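Local coordinates for protein condensin complex subunit 3 (Schizosaccharomyces pombe, PDB 5OQR) that serves as a regulatory HEAT-repeat subunit of condensin, the complex that converts interphase chromatin into condensed, mitotic-like chromosomes, at residues L58-Q69 with Q102-V111; K244-I255 with K283-D291. One frame throughout, in Å; residues are numbered along the deposited sequence.

Contact 1. Residues L58-Q69 with Q102-V111; sequences LRFLVTFVNYLQ and QIIARVVNCV
L58 meets I103, Q102 and R106 near the start of this contact. Its CD2 methyl packs on I103 CG1 at 3.7 Å and lies over one face of the R106 guanidinium, offset toward the rim. CG stands anti to the backbone N of L58 (chi1 -171°), which brings the CD2 branch against helix 94-108. An alanine at L58 would remove that branch and is likely to leave a gap beside I103 and one face of R106 without its apolar cover.

Further along, V62 CG1 rests against R106 CB at 3.8 Å. C110 CB lies 4.1 Å from V65 CG1, and its sulfur sits near V62.

Polar groups meet at the rim. R106 reaches out extended, and its NH2 comes within 3.4 Å of R59 NE. Both are donors, so no bond forms, and the guanidinium planes are 34° apart. R106 NH1 has a long, weak ion pair with D55, which may ease the charge.

The axes of helices 58-69 and 102-108 run at 26° to each other and approach to 10.0 Å. The segments belong to HEAT 1 and HEAT 2. Helix 78-86 backs V65, I103 and V107, and helix 33-42 packs on L61 and I103.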
loop_
_atom_site.group_PDB
_atom_site.type_symbol
_atom_site.label_atom_id
_atom_site.label_comp_id
_atom_site.label_asym_id
_atom_site.label_seq_id
_atom_site.Cartn_x
_atom_site.Cartn_y
_atom_site.Cartn_z
ATOM N N LEU A 58 16.763 37.537 7.911
ATOM C CA LEU A 58 15.519 37.649 7.163
ATOM C C LEU A 58 14.311 37.580 8.085
ATOM O O LEU A 58 13.292 38.227 7.817
ATOM C CB LEU A 58 15.458 36.552 6.098
ATOM C CG LEU A 58 14.338 36.605 5.055
ATOM C CD1 LEU A 58 13.978 38.031 4.654
ATOM C CD2 LEU A 58 14.747 35.797 3.832
ATOM N N ARG A 59 14.401 36.812 9.172
ATOM C CA ARG A 59 13.338 36.823 10.171
ATOM C C ARG A 59 13.221 38.193 10.825
ATOM O O ARG A 59 12.111 38.685 11.060
ATOM C CB ARG A 59 13.598 35.750 11.229
ATOM C CG ARG A 59 13.323 34.331 10.763
ATOM C CD ARG A 59 11.836 34.049 10.664
ATOM N NE ARG A 59 11.577 32.668 10.267
ATOM C CZ ARG A 59 11.687 31.622 11.079
ATOM N NH1 ARG A 59 12.058 31.790 12.343
ATOM N NH2 ARG A 59 11.432 30.402 10.628
ATOM N N PHE A 60 14.355 38.828 11.125
ATOM C CA PHE A 60 14.321 40.152 11.736
ATOM C C PHE A 60 13.628 41.160 10.831
ATOM O O PHE A 60 12.881 42.024 11.307
ATOM C CB PHE A 60 15.741 40.622 12.058
ATOM C CG PHE A 60 15.833 42.088 12.370
ATOM C CD1 PHE A 60 16.648 42.919 11.621
ATOM C CD2 PHE A 60 15.094 42.637 13.403
ATOM C CE1 PHE A 60 16.731 44.268 11.904
ATOM C CE2 PHE A 60 15.172 43.985 13.689
ATOM C CZ PHE A 60 15.991 44.800 12.939
ATOM N N LEU A 61 13.866 41.072 9.523
ATOM C CA LEU A 61 13.329 42.072 8.608
ATOM C C LEU A 61 11.815 41.949 8.487
ATOM O O LEU A 61 11.089 42.933 8.664
ATOM C CB LEU A 61 14.011 41.944 7.246
ATOM C CG LEU A 61 15.524 42.195 7.290
ATOM C CD1 LEU A 61 16.173 41.886 5.952
ATOM C CD2 LEU A 61 15.832 43.629 7.706
ATOM N N VAL A 62 11.315 40.745 8.197
ATOM C CA VAL A 62 9.868 40.543 8.159
ATOM C C VAL A 62 9.247 40.996 9.472
ATOM O O VAL A 62 8.135 41.538 9.500
ATOM C CB VAL A 62 9.532 39.070 7.853
ATOM C CG1 VAL A 62 10.105 38.658 6.508
ATOM C CG2 VAL A 62 10.042 38.151 8.957
ATOM N N THR A 63 9.961 40.790 10.580
ATOM C CA THR A 63 9.455 41.216 11.879
ATOM C C THR A 63 9.365 42.734 11.959
ATOM O O THR A 63 8.381 43.277 12.475
ATOM C CB THR A 63 10.350 40.676 12.995
ATOM O OG1 THR A 63 10.582 39.277 12.794
ATOM C CG2 THR A 63 9.696 40.877 14.352
ATOM N N PHE A 64 10.380 43.436 11.452
ATOM C CA PHE A 64 10.380 44.891 11.532
ATOM C C PHE A 64 9.342 45.499 10.598
ATOM O O PHE A 64 8.672 46.473 10.958
ATOM C CB PHE A 64 11.769 45.435 11.208
ATOM C CG PHE A 64 11.816 46.929 11.094
ATOM C CD1 PHE A 64 11.625 47.728 12.209
ATOM C CD2 PHE A 64 12.054 47.535 9.875
ATOM C CE1 PHE A 64 11.668 49.104 12.107
ATOM C CE2 PHE A 64 12.102 48.910 9.768
ATOM C CZ PHE A 64 11.908 49.695 10.887
ATOM N N VAL A 65 9.198 44.944 9.391
ATOM C CA VAL A 65 8.209 45.460 8.446
ATOM C C VAL A 65 6.835 45.495 9.101
ATOM O O VAL A 65 6.186 46.543 9.182
ATOM C CB VAL A 65 8.190 44.611 7.163
ATOM C CG1 VAL A 65 7.089 45.089 6.216
ATOM C CG2 VAL A 65 9.538 44.671 6.466
ATOM N N ASN A 66 6.370 44.337 9.569
ATOM C CA ASN A 66 5.085 44.286 10.255
ATOM C C ASN A 66 5.041 45.289 11.398
ATOM O O ASN A 66 4.081 46.055 11.530
ATOM C CB ASN A 66 4.819 42.872 10.766
ATOM C CG ASN A 66 4.400 41.920 9.661
ATOM O OD1 ASN A 66 3.702 42.308 8.723
ATOM N ND2 ASN A 66 4.825 40.668 9.767
ATOM N N TYR A 67 6.081 45.303 12.235
ATOM C CA TYR A 67 6.155 46.294 13.303
ATOM C C TYR A 67 6.027 47.712 12.764
ATOM O O TYR A 67 5.622 48.621 13.498
ATOM C CB TYR A 67 7.471 46.139 14.061
ATOM C CG TYR A 67 7.754 47.251 15.044
ATOM C CD1 TYR A 67 8.769 48.168 14.809
ATOM C CD2 TYR A 67 7.005 47.386 16.205
ATOM C CE1 TYR A 67 9.035 49.187 15.704
ATOM C CE2 TYR A 67 7.260 48.402 17.107
ATOM C CZ TYR A 67 8.276 49.300 16.852
ATOM O OH TYR A 67 8.529 50.314 17.752
ATOM N N LEU A 68 6.366 47.922 11.491
ATOM C CA LEU A 68 6.338 49.262 10.923
ATOM C C LEU A 68 4.942 49.634 10.443
ATOM O O LEU A 68 4.487 50.762 10.664
ATOM C CB LEU A 68 7.346 49.351 9.771
ATOM C CG LEU A 68 7.907 50.720 9.375
ATOM C CD1 LEU A 68 8.181 51.590 10.581
ATOM C CD2 LEU A 68 9.191 50.513 8.612
ATOM N N GLN A 69 4.249 48.702 9.782
ATOM C CA GLN A 69 2.868 48.952 9.381
ATOM C C GLN A 69 2.000 49.314 10.577
ATOM O O GLN A 69 0.955 49.948 10.405
ATOM C CB GLN A 69 2.284 47.724 8.676
ATOM C CG GLN A 69 3.260 47.008 7.733
ATOM C CD GLN A 69 2.672 46.680 6.372
ATOM O OE1 GLN A 69 2.899 45.594 5.838
ATOM N NE2 GLN A 69 1.940 47.623 5.791
ATOM N N GLN A 102 13.116 33.166 -1.743
ATOM C CA GLN A 102 12.952 33.099 -0.295
ATOM C C GLN A 102 12.480 34.435 0.261
ATOM O O GLN A 102 11.520 34.496 1.038
ATOM C CB GLN A 102 14.270 32.680 0.357
ATOM C CG GLN A 102 14.203 32.518 1.866
ATOM C CD GLN A 102 15.557 32.223 2.476
ATOM O OE1 GLN A 102 16.584 32.694 1.990
ATOM N NE2 GLN A 102 15.568 31.437 3.545
ATOM N N ILE A 103 13.144 35.523 -0.131
ATOM C CA ILE A 103 12.793 36.839 0.391
ATOM C C ILE A 103 11.403 37.244 -0.084
ATOM O O ILE A 103 10.545 37.632 0.717
ATOM C CB ILE A 103 13.852 37.879 -0.018
ATOM C CG1 ILE A 103 15.224 37.490 0.541
ATOM C CG2 ILE A 103 13.466 39.262 0.495
ATOM C CD1 ILE A 103 16.375 38.258 -0.069
ATOM N N ILE A 104 11.159 37.159 -1.392
ATOM C CA ILE A 104 9.874 37.591 -1.937
ATOM C C ILE A 104 8.733 36.849 -1.258
ATOM O O ILE A 104 7.701 37.444 -0.924
ATOM C CB ILE A 104 9.849 37.398 -3.464
ATOM C CG1 ILE A 104 10.825 38.375 -4.124
ATOM C CG2 ILE A 104 8.435 37.604 -4.017
ATOM C CD1 ILE A 104 11.023 38.137 -5.594
ATOM N N ALA A 105 8.894 35.543 -1.042
ATOM C CA ALA A 105 7.833 34.757 -0.421
ATOM C C ALA A 105 7.456 35.324 0.940
ATOM O O ALA A 105 6.270 35.466 1.261
ATOM C CB ALA A 105 8.269 33.298 -0.289
ATOM N N ARG A 106 8.454 35.657 1.756
ATOM C CA ARG A 106 8.180 36.105 3.116
ATOM C C ARG A 106 7.717 37.557 3.152
ATOM O O ARG A 106 6.827 37.905 3.935
ATOM C CB ARG A 106 9.423 35.931 3.985
ATOM C CG ARG A 106 9.945 34.507 4.057
ATOM C CD ARG A 106 10.905 34.343 5.223
ATOM N NE ARG A 106 11.558 33.037 5.235
ATOM C CZ ARG A 106 12.434 32.648 6.155
ATOM N NH1 ARG A 106 12.979 31.442 6.088
ATOM N NH2 ARG A 106 12.767 33.463 7.148
ATOM N N VAL A 107 8.302 38.415 2.316
ATOM C CA VAL A 107 8.020 39.843 2.413
ATOM C C VAL A 107 6.621 40.154 1.893
ATOM O O VAL A 107 5.869 40.909 2.520
ATOM C CB VAL A 107 9.099 40.653 1.670
ATOM C CG1 VAL A 107 8.803 42.144 1.760
ATOM C CG2 VAL A 107 10.473 40.360 2.253
ATOM N N VAL A 108 6.248 39.588 0.742
ATOM C CA VAL A 108 4.913 39.843 0.207
ATOM C C VAL A 108 3.852 39.418 1.208
ATOM O O VAL A 108 2.786 40.039 1.298
ATOM C CB VAL A 108 4.719 39.131 -1.148
ATOM C CG1 VAL A 108 4.649 37.615 -0.968
ATOM C CG2 VAL A 108 3.466 39.646 -1.837
ATOM N N ASN A 109 4.122 38.362 1.978
ATOM C CA ASN A 109 3.175 37.895 2.981
ATOM C C ASN A 109 2.914 38.930 4.067
ATOM O O ASN A 109 1.948 38.778 4.822
ATOM C CB ASN A 109 3.694 36.603 3.614
ATOM C CG ASN A 109 2.689 35.973 4.559
ATOM O OD1 ASN A 109 1.498 35.902 4.258
ATOM N ND2 ASN A 109 3.166 35.519 5.711
ATOM N N CYS A 110 3.742 39.973 4.164
ATOM C CA CYS A 110 3.570 40.983 5.200
ATOM C C CYS A 110 2.385 41.905 4.946
ATOM O O CYS A 110 1.994 42.643 5.854
ATOM C CB CYS A 110 4.848 41.814 5.331
ATOM S SG CYS A 110 6.255 40.885 5.976
ATOM N N VAL A 111 1.807 41.886 3.743
ATOM C CA VAL A 111 0.632 42.695 3.442
ATOM C C VAL A 111 0.055 42.211 2.123
ATOM O O VAL A 111 0.745 41.552 1.338
ATOM C CB VAL A 111 1.007 44.201 3.394
ATOM C CG1 VAL A 111 1.830 44.523 2.147
ATOM C CG2 VAL A 111 -0.241 45.070 3.471
#

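Contact 2. Residues K244-I255 with K283-D291; sequences KAAADMLAYQWI and KKFFDVRVD
V288 fits as a knob into a hole formed by A247, D248, A251 and Y252 of helix 240-257. Its two methyls divide the work. CG1, anti to the backbone N, points at Y252 CE2 at 3.5 Å and also touches A251 CB. CG2 turns to A247 CB, 3.7 Å away. The salt bridge of K244 NZ with D248 OD1 borders this hole, and OD1 offers its syn lone pair.

R289 follows directly, as the first residue to leave helical geometry. Its chain bends at chi2 and again at chi3, which folds the guanidinium back alongside the CD1-CE1 side of Y252. The two planes are almost parallel, 3° apart, and Y252 CE1 lies over one guanidinium face. R289 CD is 3.5 Å from Y252 CZ. The same bend brings NH1 to A251 O at 2.7 Å. This oxygen lies in the guanidinium plane, and the donor approaches nearly along the C=O axis, although the N-H...O angle is only 133°. The flat contact with Y252 and the bond to A251 O together probably fix the rotation of the guanidinium.

F285 enters on the other flank of A251. Its CD2 is 3.8 Å from A251 CB. L250 CD1 sits at the ring edge, near its plane, and I255 CG1 meets CE2 at 4.0 Å. L250 and I255 each cross F285 at about a right angle. R289 CG covers part of one face of the F285 ring.

The small side chains of A247 and A251 are consistent with a closest axis approach of 9.0 Å. The crossing is steep, at 85°, near a wider pi-type turn at 249-254. One knob-into-hole contact and this steep crossing join a helix of HEAT 5 to helix 275-288, within an alpha-solenoid of helical repeats.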
loop_
_atom_site.group_PDB
_atom_site.type_symbol
_atom_site.label_atom_id
_atom_site.label_comp_id
_atom_site.label_asym_id
_atom_site.label_seq_id
_atom_site.Cartn_x
_atom_site.Cartn_y
_atom_site.Cartn_z
ATOM N N LYS A 244 -0.666 7.498 13.010
ATOM C CA LYS A 244 -1.068 8.212 14.217
ATOM C C LYS A 244 -1.773 9.517 13.876
ATOM O O LYS A 244 -2.721 9.915 14.562
ATOM C CB LYS A 244 0.153 8.484 15.093
ATOM C CG LYS A 244 -0.067 8.254 16.572
ATOM C CD LYS A 244 -1.190 9.102 17.129
ATOM C CE LYS A 244 -1.253 8.981 18.642
ATOM N NZ LYS A 244 -2.463 9.626 19.215
ATOM N N ALA A 245 -1.320 10.202 12.825
ATOM C CA ALA A 245 -1.940 11.464 12.438
ATOM C C ALA A 245 -3.353 11.245 11.918
ATOM O O ALA A 245 -4.244 12.064 12.163
ATOM C CB ALA A 245 -1.085 12.167 11.384
ATOM N N ALA A 246 -3.576 10.147 11.193
ATOM C CA ALA A 246 -4.911 9.855 10.685
ATOM C C ALA A 246 -5.856 9.466 11.813
ATOM O O ALA A 246 -7.036 9.830 11.797
ATOM C CB ALA A 246 -4.838 8.743 9.640
ATOM N N ALA A 247 -5.352 8.727 12.803
ATOM C CA ALA A 247 -6.178 8.354 13.944
ATOM C C ALA A 247 -6.531 9.564 14.798
ATOM O O ALA A 247 -7.612 9.605 15.395
ATOM C CB ALA A 247 -5.461 7.300 14.784
ATOM N N ASP A 248 -5.639 10.556 14.868
ATOM C CA ASP A 248 -5.925 11.756 15.647
ATOM C C ASP A 248 -6.944 12.641 14.942
ATOM O O ASP A 248 -7.820 13.224 15.589
ATOM C CB ASP A 248 -4.633 12.529 15.914
ATOM C CG ASP A 248 -3.825 11.943 17.059
ATOM O OD1 ASP A 248 -4.048 10.767 17.407
ATOM O OD2 ASP A 248 -2.965 12.661 17.611
ATOM N N MET A 249 -6.843 12.759 13.617
ATOM C CA MET A 249 -7.852 13.493 12.862
ATOM C C MET A 249 -9.220 12.855 13.033
ATOM O O MET A 249 -10.236 13.553 13.118
ATOM C CB MET A 249 -7.466 13.534 11.386
ATOM C CG MET A 249 -8.553 14.067 10.450
ATOM S SD MET A 249 -8.242 13.633 8.732
ATOM C CE MET A 249 -8.466 11.856 8.788
ATOM N N LEU A 250 -9.262 11.525 13.071
ATOM C CA LEU A 250 -10.523 10.815 13.224
ATOM C C LEU A 250 -11.059 10.948 14.643
ATOM O O LEU A 250 -12.270 11.085 14.845
ATOM C CB LEU A 250 -10.318 9.346 12.843
ATOM C CG LEU A 250 -11.481 8.351 12.869
ATOM C CD1 LEU A 250 -11.630 7.724 14.244
ATOM C CD2 LEU A 250 -12.786 8.993 12.421
ATOM N N ALA A 251 -10.174 10.944 15.635
ATOM C CA ALA A 251 -10.580 10.854 17.030
ATOM C C ALA A 251 -10.747 12.203 17.715
ATOM O O ALA A 251 -11.249 12.240 18.842
ATOM C CB ALA A 251 -9.563 10.019 17.815
ATOM N N TYR A 252 -10.346 13.307 17.085
ATOM C CA TYR A 252 -10.424 14.604 17.749
ATOM C C TYR A 252 -11.107 15.659 16.890
ATOM O O TYR A 252 -11.771 16.553 17.422
ATOM C CB TYR A 252 -9.027 15.080 18.151
ATOM C CG TYR A 252 -8.493 14.407 19.396
ATOM C CD1 TYR A 252 -9.095 14.610 20.629
ATOM C CD2 TYR A 252 -7.385 13.576 19.341
ATOM C CE1 TYR A 252 -8.614 13.999 21.769
ATOM C CE2 TYR A 252 -6.895 12.963 20.476
ATOM C CZ TYR A 252 -7.514 13.178 21.687
ATOM O OH TYR A 252 -7.031 12.568 22.824
ATOM N N GLN A 253 -10.957 15.575 15.570
ATOM C CA GLN A 253 -11.631 16.520 14.685
ATOM C C GLN A 253 -12.959 15.963 14.176
ATOM O O GLN A 253 -14.013 16.572 14.377
ATOM C CB GLN A 253 -10.729 16.885 13.504
ATOM C CG GLN A 253 -11.289 18.019 12.650
ATOM C CD GLN A 253 -10.810 17.966 11.216
ATOM O OE1 GLN A 253 -9.696 17.528 10.935
ATOM N NE2 GLN A 253 -11.660 18.405 10.295
ATOM N N TRP A 254 -12.917 14.810 13.507
ATOM C CA TRP A 254 -14.126 14.272 12.893
ATOM C C TRP A 254 -15.184 13.952 13.941
ATOM O O TRP A 254 -16.374 14.203 13.727
ATOM C CB TRP A 254 -13.785 13.033 12.069
ATOM C CG TRP A 254 -13.070 13.365 10.798
ATOM C CD1 TRP A 254 -12.382 14.509 10.523
ATOM C CD2 TRP A 254 -12.985 12.556 9.621
ATOM N NE1 TRP A 254 -11.869 14.459 9.253
ATOM C CE2 TRP A 254 -12.226 13.270 8.676
ATOM C CE3 TRP A 254 -13.477 11.295 9.276
ATOM C CZ2 TRP A 254 -11.946 12.768 7.411
ATOM C CZ3 TRP A 254 -13.197 10.797 8.018
ATOM C CH2 TRP A 254 -12.438 11.531 7.102
ATOM N N ILE A 255 -14.770 13.397 15.080
ATOM C CA ILE A 255 -15.718 13.156 16.161
ATOM C C ILE A 255 -16.371 14.460 16.592
ATOM O O ILE A 255 -17.521 14.469 17.049
ATOM C CB ILE A 255 -15.007 12.457 17.339
ATOM C CG1 ILE A 255 -15.998 12.100 18.445
ATOM C CG2 ILE A 255 -13.923 13.355 17.918
ATOM C CD1 ILE A 255 -17.149 11.215 18.001
ATOM N N LYS A 283 -11.735 0.759 16.195
ATOM C CA LYS A 283 -10.605 0.288 16.986
ATOM C C LYS A 283 -9.561 1.381 17.160
ATOM O O LYS A 283 -9.023 1.564 18.256
ATOM C CB LYS A 283 -9.990 -0.946 16.329
ATOM C CG LYS A 283 -10.938 -2.123 16.249
ATOM C CD LYS A 283 -10.235 -3.392 15.821
ATOM C CE LYS A 283 -11.154 -4.591 15.953
ATOM N NZ LYS A 283 -10.472 -5.869 15.630
ATOM N N LYS A 284 -9.265 2.122 16.092
ATOM C CA LYS A 284 -8.264 3.177 16.188
ATOM C C LYS A 284 -8.760 4.336 17.043
ATOM O O LYS A 284 -7.983 4.937 17.791
ATOM C CB LYS A 284 -7.879 3.664 14.791
ATOM C CG LYS A 284 -7.010 2.694 14.004
ATOM C CD LYS A 284 -5.749 2.334 14.772
ATOM C CE LYS A 284 -4.644 1.850 13.850
ATOM N NZ LYS A 284 -4.912 0.494 13.302
ATOM N N PHE A 285 -10.046 4.669 16.945
ATOM C CA PHE A 285 -10.598 5.711 17.803
ATOM C C PHE A 285 -10.368 5.386 19.273
ATOM O O PHE A 285 -9.983 6.261 20.058
ATOM C CB PHE A 285 -12.090 5.886 17.523
ATOM C CG PHE A 285 -12.779 6.821 18.476
ATOM C CD1 PHE A 285 -13.384 6.339 19.624
ATOM C CD2 PHE A 285 -12.820 8.181 18.227
ATOM C CE1 PHE A 285 -14.014 7.192 20.505
ATOM C CE2 PHE A 285 -13.450 9.043 19.104
ATOM C CZ PHE A 285 -14.048 8.547 20.245
ATOM N N PHE A 286 -10.595 4.135 19.666
ATOM C CA PHE A 286 -10.448 3.748 21.062
ATOM C C PHE A 286 -9.010 3.447 21.451
ATOM O O PHE A 286 -8.721 3.342 22.646
ATOM C CB PHE A 286 -11.334 2.537 21.365
ATOM C CG PHE A 286 -12.793 2.870 21.445
ATOM C CD1 PHE A 286 -13.263 3.736 22.414
ATOM C CD2 PHE A 286 -13.694 2.320 20.555
ATOM C CE1 PHE A 286 -14.603 4.051 22.492
ATOM C CE2 PHE A 286 -15.037 2.629 20.628
ATOM C CZ PHE A 286 -15.490 3.496 21.599
ATOM N N ASP A 287 -8.106 3.296 20.482
ATOM C CA ASP A 287 -6.685 3.307 20.808
ATOM C C ASP A 287 -6.241 4.707 21.203
ATOM O O ASP A 287 -5.402 4.874 22.094
ATOM C CB ASP A 287 -5.864 2.795 19.625
ATOM C CG ASP A 287 -5.859 1.279 19.523
ATOM O OD1 ASP A 287 -5.981 0.608 20.568
ATOM O OD2 ASP A 287 -5.726 0.758 18.395
ATOM N N VAL A 288 -6.808 5.726 20.558
ATOM C CA VAL A 288 -6.499 7.110 20.899
ATOM C C VAL A 288 -7.262 7.543 22.144
ATOM O O VAL A 288 -6.722 8.254 22.999
ATOM C CB VAL A 288 -6.815 8.023 19.700
ATOM C CG1 VAL A 288 -6.511 9.475 20.033
ATOM C CG2 VAL A 288 -6.034 7.583 18.472
ATOM N N ARG A 289 -8.520 7.134 22.264
ATOM C CA ARG A 289 -9.409 7.577 23.336
ATOM C C ARG A 289 -9.819 6.363 24.166
ATOM O O ARG A 289 -10.986 5.963 24.165
ATOM C CB ARG A 289 -10.642 8.301 22.759
ATOM C CG ARG A 289 -10.345 9.329 21.667
ATOM C CD ARG A 289 -9.881 10.659 22.231
ATOM N NE ARG A 289 -10.868 11.250 23.132
ATOM C CZ ARG A 289 -11.872 12.032 22.749
ATOM N NH1 ARG A 289 -12.047 12.336 21.471
ATOM N NH2 ARG A 289 -12.709 12.515 23.652
ATOM N N VAL A 290 -8.856 5.778 24.883
ATOM C CA VAL A 290 -9.155 4.607 25.702
ATOM C C VAL A 290 -10.147 4.957 26.802
ATOM O O VAL A 290 -10.924 4.101 27.242
ATOM C CB VAL A 290 -7.857 4.021 26.291
ATOM C CG1 VAL A 290 -8.165 2.790 27.133
ATOM C CG2 VAL A 290 -6.882 3.671 25.184
ATOM N N ASP A 291 -10.136 6.206 27.269
ATOM C CA ASP A 291 -11.052 6.607 28.332
ATOM C C ASP A 291 -12.503 6.384 27.926
ATOM O O ASP A 291 -13.340 6.022 28.761
ATOM C CB ASP A 291 -10.823 8.074 28.696
ATOM C CG ASP A 291 -10.880 8.991 27.486
ATOM O OD1 ASP A 291 -10.311 8.628 26.435
ATOM O OD2 ASP A 291 -11.494 10.075 27.583
HETATM O O HOH W 1 -3.042 6.562 20.184
#

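How the contacts relate
Contact 1 closes before contact 2 opens, so the two lie in series along the chain. Their centres are about 38 Å apart, and their nearest atoms about 22 Å. They share no helix and do not touch. Contact 1 joins helix 52-69 to helix 94-108, its segments lying in HEAT 1 and HEAT 2 near the N-terminus. Contact 2 joins helix 240-257 of HEAT 5 to helix 275-288. Both link helices close in sequence, each across one short intervening helix, as expected of an alpha-solenoid. The helices are nearly parallel in the first and nearly perpendicular in the second. Such differences in local packing are consistent with a superhelix whose course changes along its length.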